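Local atomic coordinates of aclacinomycin-N/aclacinomycin-A oxidase (PDB entry 2IPI), a protein that oxidises the terminal sugar in the last two steps of aclacinomycin biosynthesis, using a bicovalently bound FAD and passing electrons to oxygen with release of hydrogen peroxide. Residues G141-A146 with P242-S247; L166-G171 with A287-V292; W226-G231 with S238-K243; T246-H251 with D306-G311; G365-K370 with R416-K421. One frame throughout, in Å; residues are numbered along the deposited sequence. Where two conformers were deposited one is given.

How the contacts relate
Contacts 2 and 5 are the buried pair, both close to the active-site tyrosine Tyr397; contacts 1, 3 and 4 lie further out and are only partly buried. Contacts 2, 4 and 5 reach the same seven-stranded antiparallel sheet: contact 4 pairs two of its strands, contact 5 pairs its outermost strand 360-368 with 420-428, and contact 2 sets a short helix against the 3-10 turn that leads into strand 290-296. Contacts 1 and 3 each place a segment in the linker from strand 221-227 to strand 248-256 and share Pro242 and Lys243. Their chemistry is a few backbone bonds with aliphatic packing, whereas contacts 4 and 5 add an arginine-aspartate salt bridge each. Arg169 of contact 2 bonds Lys243 O.

Contact 1: G141-A146 with P242-S247; sequences GVTIPA and PKAPTS
Val142 and Lys243 form a single beta bridge between two loops, one following helix 129-140 in the FAD-binding PCMH-type region, the other linking strand 221-227 to strand 248-256. The Lys243 side chain can be followed outward from this bridge. Its CB stands 3.7 Å from Gly141 O, and CG comes tighter, to 3.0 Å from the same oxygen. CD then passes beside CG2 of Val142 at 3.5 Å, the two side chains crossing at a slant. Bends at chi2, chi3 and chi4 carry CE and NZ on toward the protein surface. Val142 turns CG2 to this aliphatic run because that methyl is anti to the carbonyl carbon, with CG1 anti to the backbone N (chi1 177°). Gly141 O also accepts the backbone N of Ala244 at 3.0 Å, the donor tilted 34° from the carbonyl plane. Thr143 N donates to Pro242 O on the other flank of the bridge, although the position of that oxygen is less certain. Trp344 of helix 344-348 packs on both Thr143 and Ala244. Between these two residues, OG1 of Thr143 rests 3.5 Å from the Ala244 CB methyl.

Contact 2: L166-G171 with A287-V292; sequences LSRRDG and ASMHSV
Arg168 reaches across to Met289 and supplies the polar part of the contact. Its NE donates a weak hydrogen bond to Met289 O, with an N-H...O angle of only 115°; the modelled position of that oxygen is less sure, so the bond is best treated as doubtful. The chain is bent at chi2 and chi3, which turns the guanidinium alongside Met289, the two side chains pointing the same way. Met289 N lies 3.9 Å above one guanidinium face, toward its rim, while Met289 SD sits in plane at the edge, 4.0 Å from NH2. The backbone approach is close without being bonded: Arg169 N is 3.1 Å from Ala287 O, but the angle is poor.

Arg168 and Arg169 belong to a one-turn helix, 167-170, with Leu166 at its N-cap and Asp170 N bonded to Leu166 O. It comes from the FAD-binding PCMH-type region and rests where a 3-10 turn passes into strand 290-296 of the large antiparallel sheet.

Van der Waals contacts of carbon with oxygen lie beside the polar part: the Ala287 CB methyl meets Arg168 O at 3.7 Å, and CB of Arg169 approaches Ser288 OG at 4.2 Å.

Within the helix, Asp170 OD2 forms a salt bridge with Arg169 by charge alone: it lies over one guanidinium face, 3.3 Å from NH1, and no N-H points at it; NH1 bonds Lys243 O. The contact also adjoins the active site: the side chain of His290 is about 4 Å from that of Tyr397, which acts as a proton acceptor, and its ND1 is weakly bonded to Gln308 NE2.

Contact 3: W226-G231 with S238-K243; sequences WFRTPG and SQLLPK
Thr229 and Leu240 join in a short-range loop closure, a backbone hydrogen bond with apolar packing beside it, just where the chain leaves strand 221-227 of the five-stranded antiparallel sheet. Thr229 N donates to Leu240 O at 3.0 Å, an almost straight bond (165° at the hydrogen) that meets the oxygen nearly head-on. The Thr229 side chain lies over the Leu241-Pro242 junction: OG1 lies anti to the carbonyl carbon (chi1 -57°), which sets it 3.5 Å from Leu241 CA and equally far from CD of the Pro242 ring. The hydroxyl is hydrogen-bonded to ND1 of His176, and any bond to Leu240 O is weak and unsettled.

Leu241 supplies the apolar half. Its CD2 methyl lies against the strand end, 3.9 Å from CB of Phe227 and 3.7 Å from CA of Arg228, while the Phe227 ring leads away toward Leu177 and Val123. Arg228 contributes its aliphatic portion, CG passing CB of Leu240 at 4.2 Å; its guanidinium makes a cation-pi contact with Tyr178 instead. Phe121 of strand 120-123 lies against both leucines, placing the closure on the flank of the FAD-binding region's sheet.

The polar atoms at the junction are thus few and mostly backbone: one direct amide-carbonyl bond ties the two segments, with Leu241 methyls and the CG of Arg228 packed beside it, and side-chain charge plays no part between them.

Contact 4: T246-H251 with D306-G311; sequences TSTLRH and DIQIDG
Leu249 and Ile309 make the tight middle of this antiparallel strand pair, each backbone N bonding the other's O, with Leu249 N to Ile309 O at 2.9 Å. His251 and Ile307 repeat the hydrogen-bonded pair two residues on, Ile307 N reaching His251 O at 3.0 Å. The non-hydrogen-bonded pair Arg250-Gln308 lies between them and Thr248-Asp310 beyond Leu249; these four side chains share the face opposite that of Leu249, Ile309, His251 and Ile307. Here Arg250 and Gln308 run side by side with Gln308 CB over a guanidinium face, but the guanidinium and amide planes are 63° apart. A bend at chi3 brings Arg250 NH1 to Asp306 OD2, a weak salt-bridge bond of 3.4 Å met in the guanidinium plane.

The other end is looser and more exposed. Gly311 N still reaches Ser247 O at 2.9 Å, from above the carbonyl plane. Beyond it Thr246 N reaches Asp310 OD1 at 3.1 Å, out of the carboxylate plane; that oxygen also accepts Gly312 N.

Strands 336-342 and 290-296 flank the pair in the seven-stranded sheet. Helix 316-327 packs on the Leu249, Ile307 and Ile309 face, where Glu317 bonds His251 NE2, and helix 344-348 touches Thr248 and Arg250.

Contact 5: G365-K370 with R416-K421; sequences GAYLRK and RDSIIK
Tyr367 turns its ring anti to the carbonyl carbon (chi1 -76°), and Lys421, bent at chi2, chi3 and chi4, runs alongside it. Lys421 CG passes 3.4 Å from Tyr367 CE1, and NZ ends at the phenol, donating to OH; the modelled 2.5 Å separation is too short to be taken literally. Asp417, with CG anti to the backbone N (chi1 -178°), presents OD1 to Arg369, which grips this one oxygen side-on with NE and NH2. The NH2 bond is 2.9 Å and lies in the guanidinium plane. Arg369 was modelled in two conformers, so this grip holds for one of them and is less sure.

Between these ends the backbones are joined by Leu368 N to Ile420 O, 2.9 Å, and Ile419 N to Leu368 O, 3.0 Å, both nearly straight. Ile419 has near-helical backbone angles and, with Ile420, faces Leu368, consistent with a beta bulge; the buried Ile420 N finds no partner. Ser418 OG lies 3.4 Å from Tyr367 CB and bonds Glu463.

This is antiparallel pairing at the edge of the seven-stranded sheet. Its Tyr367 and Lys421 face abuts the active site: the Lys421 side chain lies about 4 Å from those of Tyr397 and Tyr469, both proton acceptors.

Contact 1: G141-A146 with P242-S247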
# COMPACT_ATOMS: atom_id res chain seq x y z
N GLY A 141 -7.29 11.35 20.13
CA GLY A 141 -5.95 11.90 19.94
C GLY A 141 -4.93 10.92 19.45
O GLY A 141 -3.70 10.98 19.60
N VAL A 142 -5.41 9.87 18.79
CA VAL A 142 -4.54 8.75 18.44
C VAL A 142 -4.57 8.51 16.94
O VAL A 142 -5.28 9.26 16.25
CB VAL A 142 -5.06 7.58 19.29
CG1 VAL A 142 -4.36 6.29 19.04
CG2 VAL A 142 -4.90 7.90 20.79
N THR A 143 -3.83 7.54 16.39
CA THR A 143 -3.90 7.15 14.98
C THR A 143 -3.36 5.74 14.74
O THR A 143 -2.94 5.08 15.68
CB THR A 143 -3.07 8.10 14.09
OG1 THR A 143 -3.09 9.43 14.62
CG2 THR A 143 -3.67 8.18 12.71
N ILE A 144 -3.33 5.33 13.48
CA ILE A 144 -2.63 4.15 13.00
C ILE A 144 -1.64 4.54 11.91
O ILE A 144 -1.90 5.48 11.13
CB ILE A 144 -3.60 3.09 12.46
CG1 ILE A 144 -4.66 3.57 11.47
CG2 ILE A 144 -4.24 2.35 13.64
CD1 ILE A 144 -5.47 2.43 10.87
N PRO A 145 -0.49 3.88 11.82
CA PRO A 145 0.48 4.17 10.75
C PRO A 145 0.08 3.62 9.38
O PRO A 145 0.73 2.72 8.84
CB PRO A 145 1.76 3.47 11.23
CG PRO A 145 1.29 2.39 12.14
CD PRO A 145 -0.00 2.84 12.74
N ALA A 146 -1.01 4.17 8.84
CA ALA A 146 -1.51 3.73 7.55
C ALA A 146 -1.04 4.63 6.41
O ALA A 146 -0.25 5.57 6.57
CB ALA A 146 -3.03 3.69 7.57
N PRO A 242 -0.91 4.48 18.99
CA PRO A 242 -0.02 5.66 18.98
C PRO A 242 -0.80 6.96 18.88
O PRO A 242 -1.82 7.09 18.20
CB PRO A 242 0.83 5.43 17.73
CG PRO A 242 0.87 3.93 17.64
CD PRO A 242 -0.59 3.57 17.86
N LYS A 243 -0.25 7.96 19.58
CA LYS A 243 -0.79 9.30 19.58
C LYS A 243 -0.34 10.12 18.38
O LYS A 243 0.83 10.05 18.01
CB LYS A 243 -0.36 10.06 20.85
CG LYS A 243 -1.57 10.54 21.64
CD LYS A 243 -2.15 9.38 22.44
CE LYS A 243 -1.73 9.48 23.90
NZ LYS A 243 -2.78 10.20 24.69
N ALA A 244 -1.25 10.89 17.80
CA ALA A 244 -0.93 11.73 16.67
C ALA A 244 0.18 12.72 17.03
O ALA A 244 0.30 13.10 18.19
CB ALA A 244 -2.15 12.47 16.14
N PRO A 245 0.99 13.11 16.04
CA PRO A 245 2.01 14.14 16.24
C PRO A 245 1.38 15.46 16.66
O PRO A 245 0.22 15.72 16.37
CB PRO A 245 2.64 14.32 14.86
CG PRO A 245 2.44 12.96 14.26
CD PRO A 245 1.03 12.58 14.68
N THR A 246 2.17 16.28 17.34
CA THR A 246 1.75 17.62 17.75
C THR A 246 1.31 18.45 16.56
O THR A 246 0.32 19.17 16.54
CB THR A 246 2.89 18.35 18.49
OG1 THR A 246 3.26 17.64 19.66
CG2 THR A 246 2.39 19.73 18.91
N SER A 247 2.11 18.32 15.50
CA SER A 247 1.92 19.01 14.24
C SER A 247 2.80 18.39 13.16
O SER A 247 3.62 17.52 13.47
CB SER A 247 2.26 20.51 14.38
OG SER A 247 3.57 20.63 14.91

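Contact 2: L166-G171 with A287-V292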
# COMPACT_ATOMS: atom_id res chain seq x y z
N LEU A 166 3.97 7.48 9.16
CA LEU A 166 4.38 7.15 10.53
C LEU A 166 4.93 5.74 10.64
O LEU A 166 5.22 5.28 11.75
CB LEU A 166 3.21 7.36 11.51
CG LEU A 166 2.67 8.78 11.62
CD1 LEU A 166 1.45 8.88 12.52
CD2 LEU A 166 3.72 9.76 12.11
N SER A 167 5.13 5.01 9.53
CA SER A 167 5.63 3.64 9.74
C SER A 167 7.01 3.60 10.40
O SER A 167 7.24 2.81 11.32
CB SER A 167 5.69 2.87 8.42
OG SER A 167 4.41 2.87 7.80
N ARG A 168 7.90 4.46 9.94
CA ARG A 168 9.23 4.60 10.51
C ARG A 168 9.22 4.63 12.04
O ARG A 168 10.10 4.03 12.64
CB ARG A 168 9.92 5.88 10.01
CG ARG A 168 10.70 5.64 8.72
CD ARG A 168 12.08 6.27 8.78
NE ARG A 168 12.11 7.63 8.28
CZ ARG A 168 13.12 8.48 8.41
NH1 ARG A 168 14.26 8.16 9.04
NH2 ARG A 168 12.99 9.70 7.89
N ARG A 169 8.22 5.32 12.58
CA ARG A 169 7.98 5.64 13.98
C ARG A 169 7.26 4.51 14.73
O ARG A 169 7.65 4.16 15.85
CB ARG A 169 7.22 6.96 14.17
CG ARG A 169 5.70 6.98 14.16
CD ARG A 169 5.07 8.24 14.71
NE ARG A 169 4.96 8.28 16.15
CZ ARG A 169 3.86 8.49 16.88
NH1 ARG A 169 2.70 8.71 16.31
NH2 ARG A 169 3.95 8.50 18.21
N ASP A 170 6.21 3.96 14.14
CA ASP A 170 5.36 2.98 14.79
C ASP A 170 5.24 1.66 14.04
O ASP A 170 4.61 0.75 14.61
CB ASP A 170 3.94 3.52 14.94
CG ASP A 170 3.80 4.80 15.73
OD1 ASP A 170 4.59 5.05 16.66
OD2 ASP A 170 2.86 5.56 15.41
N GLY A 171 5.76 1.51 12.84
CA GLY A 171 5.76 0.31 12.03
C GLY A 171 4.61 0.19 11.06
O GLY A 171 3.93 1.15 10.70
N ALA A 287 13.61 8.46 13.16
CA ALA A 287 12.51 7.50 12.99
C ALA A 287 11.19 8.22 12.78
O ALA A 287 10.25 7.67 12.21
CB ALA A 287 12.40 6.56 14.17
N SER A 288 11.08 9.49 13.21
CA SER A 288 9.81 10.17 13.07
C SER A 288 9.71 10.96 11.77
O SER A 288 8.64 11.53 11.52
CB SER A 288 9.58 11.10 14.27
OG SER A 288 9.37 10.29 15.42
N MET A 289 10.77 10.99 10.97
CA MET A 289 10.73 11.69 9.68
C MET A 289 10.20 10.80 8.57
O MET A 289 10.46 9.60 8.55
CB MET A 289 12.15 12.17 9.32
CG MET A 289 12.24 13.32 8.32
SD MET A 289 13.87 13.55 7.56
CE MET A 289 13.84 12.27 6.31
N HIS A 290 9.45 11.35 7.62
CA HIS A 290 9.08 10.65 6.40
C HIS A 290 9.41 11.51 5.18
O HIS A 290 9.25 12.74 5.24
CB HIS A 290 7.60 10.28 6.42
CG HIS A 290 7.09 9.56 5.21
ND1 HIS A 290 6.30 10.18 4.26
CD2 HIS A 290 7.23 8.29 4.78
CE1 HIS A 290 5.98 9.33 3.30
NE2 HIS A 290 6.54 8.16 3.60
N SER A 291 9.86 10.89 4.09
CA SER A 291 10.01 11.61 2.83
C SER A 291 9.68 10.70 1.64
O SER A 291 9.90 9.50 1.70
CB SER A 291 11.40 12.19 2.63
OG SER A 291 12.36 11.22 2.30
N VAL A 292 9.19 11.35 0.61
CA VAL A 292 8.96 10.80 -0.71
C VAL A 292 9.78 11.60 -1.73
O VAL A 292 9.64 12.82 -1.79
CB VAL A 292 7.48 10.84 -1.10
CG1 VAL A 292 7.27 10.25 -2.48
CG2 VAL A 292 6.66 10.11 -0.05

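Contact 3: W226-G231 with S238-K243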
# COMPACT_ATOMS: atom_id res chain seq x y z
N TRP A 226 -10.04 -4.90 13.94
CA TRP A 226 -9.79 -4.47 15.31
C TRP A 226 -8.35 -4.05 15.53
O TRP A 226 -7.44 -4.81 15.19
CB TRP A 226 -10.23 -5.53 16.35
CG TRP A 226 -11.73 -5.74 16.37
CD1 TRP A 226 -12.39 -6.62 15.55
CD2 TRP A 226 -12.74 -5.14 17.19
NE1 TRP A 226 -13.74 -6.58 15.81
CE2 TRP A 226 -13.99 -5.68 16.81
CE3 TRP A 226 -12.74 -4.18 18.19
CZ2 TRP A 226 -15.20 -5.32 17.40
CZ3 TRP A 226 -13.94 -3.81 18.78
CH2 TRP A 226 -15.17 -4.37 18.39
N PHE A 227 -8.15 -2.85 16.07
CA PHE A 227 -6.79 -2.37 16.33
C PHE A 227 -6.50 -2.10 17.80
O PHE A 227 -7.31 -1.52 18.51
CB PHE A 227 -6.51 -1.05 15.56
CG PHE A 227 -6.52 -1.35 14.07
CD1 PHE A 227 -7.68 -1.16 13.33
CD2 PHE A 227 -5.37 -1.83 13.46
CE1 PHE A 227 -7.72 -1.48 11.98
CE2 PHE A 227 -5.41 -2.14 12.11
CZ PHE A 227 -6.56 -1.96 11.38
N ARG A 228 -5.30 -2.51 18.19
CA ARG A 228 -4.69 -2.25 19.47
C ARG A 228 -3.20 -2.53 19.39
O ARG A 228 -2.80 -3.59 18.90
CB ARG A 228 -5.33 -3.13 20.55
CG ARG A 228 -5.28 -2.56 21.95
CD ARG A 228 -4.46 -3.43 22.87
NE ARG A 228 -5.20 -4.63 23.27
CZ ARG A 228 -5.19 -5.81 22.67
NH1 ARG A 228 -4.46 -6.00 21.57
NH2 ARG A 228 -5.91 -6.82 23.15
N THR A 229 -2.39 -1.59 19.87
CA THR A 229 -0.95 -1.85 19.92
C THR A 229 -0.66 -3.03 20.83
O THR A 229 -1.08 -3.01 21.99
CB THR A 229 -0.18 -0.61 20.41
OG1 THR A 229 -0.51 0.49 19.53
CG2 THR A 229 1.31 -0.85 20.34
N PRO A 230 0.03 -4.06 20.35
CA PRO A 230 0.37 -5.22 21.19
C PRO A 230 1.03 -4.77 22.49
O PRO A 230 0.77 -5.33 23.56
CB PRO A 230 1.31 -6.03 20.31
CG PRO A 230 0.83 -5.71 18.92
CD PRO A 230 0.52 -4.23 18.96
N GLY A 231 1.88 -3.74 22.44
CA GLY A 231 2.31 -3.19 23.73
C GLY A 231 1.28 -2.19 24.23
O GLY A 231 1.56 -0.99 24.15
N SER A 238 -7.17 6.28 24.78
CA SER A 238 -6.19 7.24 24.29
C SER A 238 -4.75 6.72 24.37
O SER A 238 -3.84 7.33 23.80
CB SER A 238 -6.25 8.55 25.09
OG SER A 238 -7.53 8.84 25.61
N GLN A 239 -4.51 5.62 25.07
CA GLN A 239 -3.17 5.09 25.27
C GLN A 239 -3.08 3.67 24.69
O GLN A 239 -2.13 2.96 25.02
CB GLN A 239 -2.78 5.03 26.74
CG GLN A 239 -2.62 6.37 27.45
CD GLN A 239 -1.83 6.19 28.73
OE1 GLN A 239 -0.61 6.06 28.74
NE2 GLN A 239 -2.57 6.19 29.84
N LEU A 240 -4.06 3.32 23.87
CA LEU A 240 -4.10 1.95 23.32
C LEU A 240 -3.62 1.91 21.88
O LEU A 240 -3.48 0.82 21.30
CB LEU A 240 -5.51 1.34 23.46
CG LEU A 240 -5.90 0.95 24.89
CD1 LEU A 240 -7.17 0.12 24.92
CD2 LEU A 240 -4.76 0.23 25.59
N LEU A 241 -3.37 3.06 21.27
CA LEU A 241 -2.73 3.10 19.95
C LEU A 241 -1.85 4.35 19.91
O LEU A 241 -2.05 5.23 20.77
CB LEU A 241 -3.71 3.10 18.80
CG LEU A 241 -4.72 2.01 18.49
CD1 LEU A 241 -5.87 2.53 17.66
CD2 LEU A 241 -3.96 0.93 17.74
N PRO A 242 -0.91 4.48 18.99
CA PRO A 242 -0.02 5.66 18.98
C PRO A 242 -0.80 6.96 18.88
O PRO A 242 -1.82 7.09 18.20
CB PRO A 242 0.83 5.43 17.73
CG PRO A 242 0.87 3.93 17.64
CD PRO A 242 -0.59 3.57 17.86
N LYS A 243 -0.25 7.96 19.58
CA LYS A 243 -0.79 9.30 19.58
C LYS A 243 -0.34 10.12 18.38
O LYS A 243 0.83 10.05 18.01
CB LYS A 243 -0.36 10.06 20.85
CG LYS A 243 -1.57 10.54 21.64
CD LYS A 243 -2.15 9.38 22.44
CE LYS A 243 -1.73 9.48 23.90
NZ LYS A 243 -2.78 10.20 24.69

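Contact 4: T246-H251 with D306-G311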
# COMPACT_ATOMS: atom_id res chain seq x y z
N THR A 246 2.17 16.28 17.34
CA THR A 246 1.75 17.62 17.75
C THR A 246 1.31 18.45 16.56
O THR A 246 0.32 19.17 16.54
CB THR A 246 2.89 18.35 18.49
OG1 THR A 246 3.26 17.64 19.66
CG2 THR A 246 2.39 19.73 18.91
N SER A 247 2.11 18.32 15.50
CA SER A 247 1.92 19.01 14.24
C SER A 247 2.80 18.39 13.16
O SER A 247 3.62 17.52 13.47
CB SER A 247 2.26 20.51 14.38
OG SER A 247 3.57 20.63 14.91
N THR A 248 2.66 18.84 11.93
CA THR A 248 3.47 18.37 10.81
C THR A 248 4.29 19.52 10.23
O THR A 248 3.74 20.43 9.61
CB THR A 248 2.60 17.78 9.68
OG1 THR A 248 1.84 16.66 10.14
CG2 THR A 248 3.47 17.28 8.52
N LEU A 249 5.61 19.45 10.40
CA LEU A 249 6.53 20.38 9.75
C LEU A 249 6.96 19.82 8.39
O LEU A 249 7.45 18.69 8.32
CB LEU A 249 7.76 20.64 10.62
CG LEU A 249 8.97 21.29 9.95
CD1 LEU A 249 8.61 22.55 9.19
CD2 LEU A 249 10.05 21.60 10.98
N ARG A 250 6.78 20.60 7.33
CA ARG A 250 7.11 20.14 5.99
C ARG A 250 8.13 21.01 5.27
O ARG A 250 8.07 22.25 5.30
CB ARG A 250 5.83 20.08 5.14
CG ARG A 250 5.96 19.16 3.94
CD ARG A 250 4.69 19.20 3.10
NE ARG A 250 3.52 18.74 3.86
CZ ARG A 250 3.16 17.47 3.99
NH1 ARG A 250 3.85 16.49 3.42
NH2 ARG A 250 2.08 17.17 4.71
N HIS A 251 9.08 20.36 4.60
CA HIS A 251 9.95 21.01 3.63
C HIS A 251 9.75 20.32 2.27
O HIS A 251 9.93 19.11 2.17
CB HIS A 251 11.45 20.93 3.93
CG HIS A 251 11.91 21.52 5.22
ND1 HIS A 251 13.23 21.68 5.54
CD2 HIS A 251 11.21 21.98 6.28
CE1 HIS A 251 13.34 22.21 6.75
NE2 HIS A 251 12.12 22.41 7.22
N ASP A 306 9.88 15.53 -0.89
CA ASP A 306 8.83 15.96 0.03
C ASP A 306 9.01 15.32 1.40
O ASP A 306 8.77 14.14 1.61
CB ASP A 306 7.46 15.63 -0.57
CG ASP A 306 6.28 16.17 0.22
OD1 ASP A 306 5.14 16.03 -0.26
OD2 ASP A 306 6.47 16.72 1.32
N ILE A 307 9.43 16.12 2.38
CA ILE A 307 9.84 15.61 3.67
C ILE A 307 8.93 16.06 4.80
O ILE A 307 8.40 17.18 4.80
CB ILE A 307 11.31 16.04 3.93
CG1 ILE A 307 11.50 16.82 5.23
CG2 ILE A 307 11.90 16.82 2.76
CD1 ILE A 307 12.95 17.23 5.46
N GLN A 308 8.70 15.20 5.80
CA GLN A 308 7.85 15.69 6.90
C GLN A 308 8.29 15.08 8.23
O GLN A 308 8.95 14.05 8.25
CB GLN A 308 6.38 15.41 6.62
CG GLN A 308 5.98 13.95 6.75
CD GLN A 308 4.62 13.66 6.14
OE1 GLN A 308 3.56 14.02 6.69
NE2 GLN A 308 4.65 13.01 4.99
N ILE A 309 7.92 15.73 9.33
CA ILE A 309 8.26 15.26 10.67
C ILE A 309 7.34 15.90 11.72
O ILE A 309 6.73 16.94 11.46
CB ILE A 309 9.72 15.57 11.05
CG1 ILE A 309 10.26 14.73 12.19
CG2 ILE A 309 9.87 17.06 11.37
CD1 ILE A 309 11.76 14.55 12.25
N ASP A 310 7.25 15.28 12.89
CA ASP A 310 6.44 15.82 13.98
C ASP A 310 7.06 17.14 14.42
O ASP A 310 8.18 17.16 14.94
CB ASP A 310 6.36 14.80 15.10
CG ASP A 310 5.98 15.25 16.48
OD1 ASP A 310 5.16 16.17 16.65
OD2 ASP A 310 6.52 14.63 17.44
N GLY A 311 6.33 18.22 14.20
CA GLY A 311 6.76 19.54 14.58
C GLY A 311 6.92 19.73 16.08
O GLY A 311 7.38 20.79 16.53

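Contact 5: G365-K370 with R416-K421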
# COMPACT_ATOMS: atom_id res chain seq x y z
N GLY A 365 6.72 -1.71 -8.06
CA GLY A 365 7.57 -1.33 -6.97
C GLY A 365 8.73 -2.23 -6.64
O GLY A 365 9.03 -3.16 -7.40
N ALA A 366 9.36 -1.94 -5.50
CA ALA A 366 10.51 -2.66 -4.98
C ALA A 366 10.89 -2.24 -3.56
O ALA A 366 10.72 -1.09 -3.14
CB ALA A 366 11.73 -2.47 -5.88
N TYR A 367 11.44 -3.17 -2.80
CA TYR A 367 12.04 -2.99 -1.49
C TYR A 367 13.57 -3.01 -1.59
O TYR A 367 14.13 -4.02 -2.02
CB TYR A 367 11.62 -4.09 -0.51
CG TYR A 367 10.23 -3.98 0.05
CD1 TYR A 367 9.93 -3.04 1.03
CD2 TYR A 367 9.20 -4.80 -0.38
CE1 TYR A 367 8.66 -2.94 1.54
CE2 TYR A 367 7.91 -4.71 0.12
CZ TYR A 367 7.65 -3.77 1.10
OH TYR A 367 6.39 -3.63 1.63
N LEU A 368 14.27 -1.93 -1.24
CA LEU A 368 15.72 -1.95 -1.35
C LEU A 368 16.38 -2.25 -0.00
O LEU A 368 16.06 -1.61 1.00
CB LEU A 368 16.31 -0.62 -1.84
CG LEU A 368 15.76 0.00 -3.12
CD1 LEU A 368 16.41 1.35 -3.44
CD2 LEU A 368 15.93 -0.94 -4.30
N ARG A 369 17.32 -3.19 0.02
CA ARG A 369 18.08 -3.46 1.23
C ARG A 369 19.33 -2.60 1.32
O ARG A 369 19.82 -2.32 2.42
CB ARG A 369 18.51 -4.92 1.30
CG ARG A 369 17.50 -5.85 1.96
CD ARG A 369 18.10 -7.26 2.05
NE ARG A 369 18.64 -7.51 3.39
CZ ARG A 369 19.78 -8.16 3.64
NH1 ARG A 369 20.60 -8.63 2.64
NH2 ARG A 369 20.12 -8.32 4.92
N LYS A 370 19.81 -2.20 0.15
CA LYS A 370 20.98 -1.33 0.00
C LYS A 370 20.73 -0.35 -1.14
O LYS A 370 19.88 -0.61 -1.99
CB LYS A 370 22.24 -2.15 -0.27
CG LYS A 370 22.72 -3.01 0.88
CD LYS A 370 23.41 -4.29 0.42
CE LYS A 370 24.92 -4.28 0.50
NZ LYS A 370 25.53 -5.18 1.52
N ARG A 416 11.28 -7.17 6.39
CA ARG A 416 11.59 -6.43 7.61
C ARG A 416 13.05 -6.02 7.69
O ARG A 416 13.61 -5.95 8.78
CB ARG A 416 11.18 -7.26 8.83
CG ARG A 416 9.68 -7.57 8.82
CD ARG A 416 8.81 -6.34 9.06
NE ARG A 416 7.43 -6.75 9.32
CZ ARG A 416 6.56 -6.08 10.08
NH1 ARG A 416 6.94 -4.95 10.65
NH2 ARG A 416 5.33 -6.55 10.25
N ASP A 417 13.71 -5.73 6.57
CA ASP A 417 15.10 -5.23 6.69
C ASP A 417 15.45 -4.46 5.41
O ASP A 417 16.49 -4.69 4.81
CB ASP A 417 16.08 -6.35 6.97
CG ASP A 417 17.53 -5.97 7.15
OD1 ASP A 417 18.41 -6.59 6.52
OD2 ASP A 417 17.87 -5.04 7.92
N SER A 418 14.53 -3.56 5.06
CA SER A 418 14.69 -2.64 3.94
C SER A 418 14.81 -1.20 4.45
O SER A 418 14.28 -0.86 5.51
CB SER A 418 13.55 -2.78 2.94
OG SER A 418 13.61 -4.04 2.29
N ILE A 419 15.50 -0.37 3.66
CA ILE A 419 15.81 1.00 4.06
C ILE A 419 15.01 2.01 3.24
O ILE A 419 14.80 3.14 3.68
CB ILE A 419 17.31 1.32 3.90
CG1 ILE A 419 17.78 1.46 2.46
CG2 ILE A 419 18.17 0.29 4.64
CD1 ILE A 419 19.29 1.48 2.30
N ILE A 420 14.58 1.59 2.05
CA ILE A 420 13.82 2.42 1.13
C ILE A 420 12.84 1.60 0.31
O ILE A 420 13.14 0.48 -0.08
CB ILE A 420 14.76 3.17 0.17
CG1 ILE A 420 15.70 4.17 0.86
CG2 ILE A 420 13.98 3.89 -0.92
CD1 ILE A 420 17.02 4.36 0.13
N LYS A 421 11.66 2.16 0.02
CA LYS A 421 10.70 1.51 -0.86
C LYS A 421 10.53 2.32 -2.15
O LYS A 421 10.47 3.55 -2.08
CB LYS A 421 9.36 1.40 -0.16
CG LYS A 421 8.77 -0.01 -0.12
CD LYS A 421 7.26 0.12 -0.13
CE LYS A 421 6.72 -0.17 1.27
NZ LYS A 421 5.72 -1.25 1.32